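Local atomic coordinates of 6-phospho-beta-glucosidase (PDB entry 1UP7), a protein that hydrolyses cellobiose 6'-phosphate to glucose 6-phosphate and glucose, using NAD(+) and a manganese ion as cofactors. Residues 125-128 against 129-133. Residues are numbered along the deposited sequence; the frame is centred on the assembly and turned at random.
Sequences YVDT and VRKTS. With NAD (nicotinamide-adenine-dinucleotide), chain I.
Asp127 and Lys131, one turn apart on the last turns of helix 109-131, are joined by a salt bridge: Lys131 NZ donates to the syn lone pair of Asp127 OD2, 2.6 Å away. Bends at chi2 and chi3 fold the lysine chain back along the helix, laying Lys131 CD 3.3 Å from Asp127 O before the ammonium turns to the carboxylate. An alanine in place of Asp127 would probably leave the lysine ammonium without its mate and its long chain free to swing. Beneath this pair Lys131 N still donates to Asp127 O, but at 141° the bond is less straight than the one from Arg130 N to Val126 O, at 172°. The helix is ending here, and Thr128 O gathers its last donors: Thr132 OG1 gives the short bond, 2.7 Å to Thr128 O, while the backbone N atoms of Lys131 and Thr132 add weak ones. With chi1 at 51°, Thr132 OG1 sits between its own N and carbonyl carbon, turned back to that oxygen. Arg130 sends its guanidinium past Val126 CG1 to the carbonyl of Leu155, and Val126 and Val129 pack on Ile137 of strand 136-139. A turn before Val129, on the same side of the helix, Tyr125, stacked with Phe67 and edge-to-face with Phe81, reaches the cofactor: Tyr125 OH donates to NAD N1A at 2.7 Å, the adenine nitrogen lying in the plane of the tyrosine ring, at its edge. This is a helix C-terminus packed against the parallel sheet of the Rossmann-type domain, less than two turns beyond Tyr125 of the NAD pocket.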
loop_
_atom_site.group_PDB
_atom_site.type_symbol
_atom_site.label_atom_id
_atom_site.label_comp_id
_atom_site.label_asym_id
_atom_site.label_seq_id
_atom_site.Cartn_x
_atom_site.Cartn_y
_atom_site.Cartn_z
ATOM N N TYR A 125 -19.172 3.675 27.478
ATOM C CA TYR A 125 -20.292 2.953 26.898
ATOM C C TYR A 125 -19.859 1.756 26.029
ATOM O O TYR A 125 -20.421 0.664 26.188
ATOM C CB TYR A 125 -21.208 3.931 26.128
ATOM C CG TYR A 125 -22.091 4.845 26.990
ATOM C CD1 TYR A 125 -22.189 4.678 28.398
ATOM C CD2 TYR A 125 -22.852 5.856 26.389
ATOM C CE1 TYR A 125 -23.029 5.491 29.178
ATOM C CE2 TYR A 125 -23.699 6.677 27.140
ATOM C CZ TYR A 125 -23.772 6.500 28.535
ATOM O OH TYR A 125 -24.605 7.325 29.241
ATOM N N VAL A 126 -18.870 1.940 25.144
ATOM C CA VAL A 126 -18.382 0.852 24.300
ATOM C C VAL A 126 -17.758 -0.229 25.191
ATOM O O VAL A 126 -17.952 -1.424 24.961
ATOM C CB VAL A 126 -17.360 1.364 23.242
ATOM C CG1 VAL A 126 -16.549 0.205 22.660
ATOM C CG2 VAL A 126 -18.084 2.234 22.156
ATOM N N ASP A 127 -17.041 0.182 26.232
ATOM C CA ASP A 127 -16.459 -0.805 27.142
ATOM C C ASP A 127 -17.529 -1.679 27.816
ATOM O O ASP A 127 -17.387 -2.899 27.895
ATOM C CB ASP A 127 -15.508 -0.187 28.174
ATOM C CG ASP A 127 -14.681 -1.245 28.890
ATOM O OD1 ASP A 127 -13.804 -1.868 28.243
ATOM O OD2 ASP A 127 -14.856 -1.552 30.093
ATOM N N THR A 128 -18.614 -1.064 28.261
ATOM C CA THR A 128 -19.707 -1.817 28.861
ATOM C C THR A 128 -20.388 -2.756 27.848
ATOM O O THR A 128 -20.698 -3.913 28.184
ATOM C CB THR A 128 -20.761 -0.857 29.499
ATOM O OG1 THR A 128 -20.136 -0.096 30.521
ATOM C CG2 THR A 128 -21.826 -1.618 30.275
ATOM N N VAL A 129 -20.640 -2.261 26.625
ATOM C CA VAL A 129 -21.272 -3.085 25.598
ATOM C C VAL A 129 -20.384 -4.299 25.292
ATOM O O VAL A 129 -20.843 -5.441 25.332
ATOM C CB VAL A 129 -21.578 -2.265 24.314
ATOM C CG1 VAL A 129 -21.929 -3.181 23.130
ATOM C CG2 VAL A 129 -22.675 -1.221 24.578
ATOM N N ARG A 130 -19.110 -4.049 25.027
ATOM C CA ARG A 130 -18.161 -5.111 24.725
ATOM C C ARG A 130 -18.057 -6.176 25.843
ATOM O O ARG A 130 -17.905 -7.349 25.560
ATOM C CB ARG A 130 -16.817 -4.478 24.319
ATOM C CG ARG A 130 -15.569 -4.872 25.061
ATOM C CD ARG A 130 -14.359 -3.921 24.778
ATOM N NE ARG A 130 -13.793 -4.213 23.461
ATOM C CZ ARG A 130 -13.195 -3.344 22.662
ATOM N NH1 ARG A 130 -13.032 -2.087 23.029
ATOM N NH2 ARG A 130 -12.753 -3.758 21.483
ATOM N N LYS A 131 -18.194 -5.762 27.100
ATOM C CA LYS A 131 -18.049 -6.702 28.223
ATOM C C LYS A 131 -19.349 -7.445 28.529
ATOM O O LYS A 131 -19.340 -8.380 29.302
ATOM C CB LYS A 131 -17.561 -5.987 29.492
ATOM C CG LYS A 131 -16.036 -5.882 29.585
ATOM C CD LYS A 131 -15.583 -4.509 30.114
ATOM C CE LYS A 131 -14.734 -4.626 31.407
ATOM N NZ LYS A 131 -14.094 -3.315 31.840
ATOM N N THR A 132 -20.461 -7.025 27.927
ATOM C CA THR A 132 -21.745 -7.688 28.151
ATOM C C THR A 132 -22.297 -8.337 26.873
ATOM O O THR A 132 -21.970 -9.512 26.572
ATOM C CB THR A 132 -22.787 -6.729 28.801
ATOM O OG1 THR A 132 -22.859 -5.504 28.063
ATOM C CG2 THR A 132 -22.319 -6.263 30.185
ATOM N N SER A 133 -23.097 -7.592 26.116
ATOM C CA SER A 133 -23.842 -8.141 24.986
ATOM C C SER A 133 -23.027 -8.276 23.707
ATOM O O SER A 133 -23.405 -8.994 22.790
ATOM C CB SER A 133 -25.050 -7.248 24.687
ATOM O OG SER A 133 -24.663 -5.884 24.440
HETATM P PA NAD I . -30.652 16.093 22.427
HETATM O O1A NAD I . -30.086 17.280 23.097
HETATM O O2A NAD I . -32.193 15.988 22.447
HETATM O O5B NAD I . -29.986 14.836 23.203
HETATM C C5B NAD I . -30.612 13.580 23.163
HETATM C C4B NAD I . -30.726 13.003 24.568
HETATM O O4B NAD I . -29.447 12.586 25.042
HETATM C C3B NAD I . -31.281 13.957 25.618
HETATM O O3B NAD I . -32.500 13.413 26.100
HETATM C C2B NAD I . -30.216 13.991 26.716
HETATM O O2B NAD I . -30.780 14.001 28.011
HETATM C C1B NAD I . -29.512 12.669 26.469
HETATM N N9A NAD I . -28.156 12.574 27.002
HETATM C C8A NAD I . -27.181 13.546 27.127
HETATM N N7A NAD I . -26.091 12.934 27.640
HETATM C C5A NAD I . -26.320 11.617 27.792
HETATM C C6A NAD I . -25.568 10.556 28.280
HETATM N N6A NAD I . -24.321 10.722 28.709
HETATM N N1A NAD I . -26.136 9.289 28.327
HETATM C C2A NAD I . -27.441 9.088 27.911
HETATM N N3A NAD I . -28.184 10.151 27.459
HETATM C C4A NAD I . -27.630 11.384 27.406
HETATM O O3 NAD I . -30.101 16.142 20.917
HETATM P PN NAD I . -30.688 15.425 19.610
HETATM O O1N NAD I . -30.993 16.561 18.703
HETATM O O2N NAD I . -31.698 14.428 19.890
HETATM O O5D NAD I . -29.453 14.582 19.042
HETATM C C5D NAD I . -28.630 13.735 19.823
HETATM C C4D NAD I . -27.332 13.482 19.040
HETATM O O4D NAD I . -27.558 12.837 17.787
HETATM C C3D NAD I . -26.605 14.775 18.704
HETATM O O3D NAD I . -25.250 14.505 18.902
HETATM C C2D NAD I . -26.903 15.020 17.229
HETATM O O2D NAD I . -25.904 15.739 16.524
HETATM C C1D NAD I . -27.154 13.638 16.672
HETATM N N1N NAD I . -28.337 13.646 15.807
HETATM C C2N NAD I . -29.292 12.704 16.119
HETATM C C3N NAD I . -30.453 12.595 15.394
HETATM C C7N NAD I . -31.466 11.551 15.805
HETATM O O7N NAD I . -32.121 10.714 14.872
HETATM N N7N NAD I . -31.733 11.417 17.113
HETATM C C4N NAD I . -30.630 13.477 14.325
HETATM C C5N NAD I . -29.662 14.443 13.985
HETATM C C6N NAD I . -28.498 14.517 14.750
#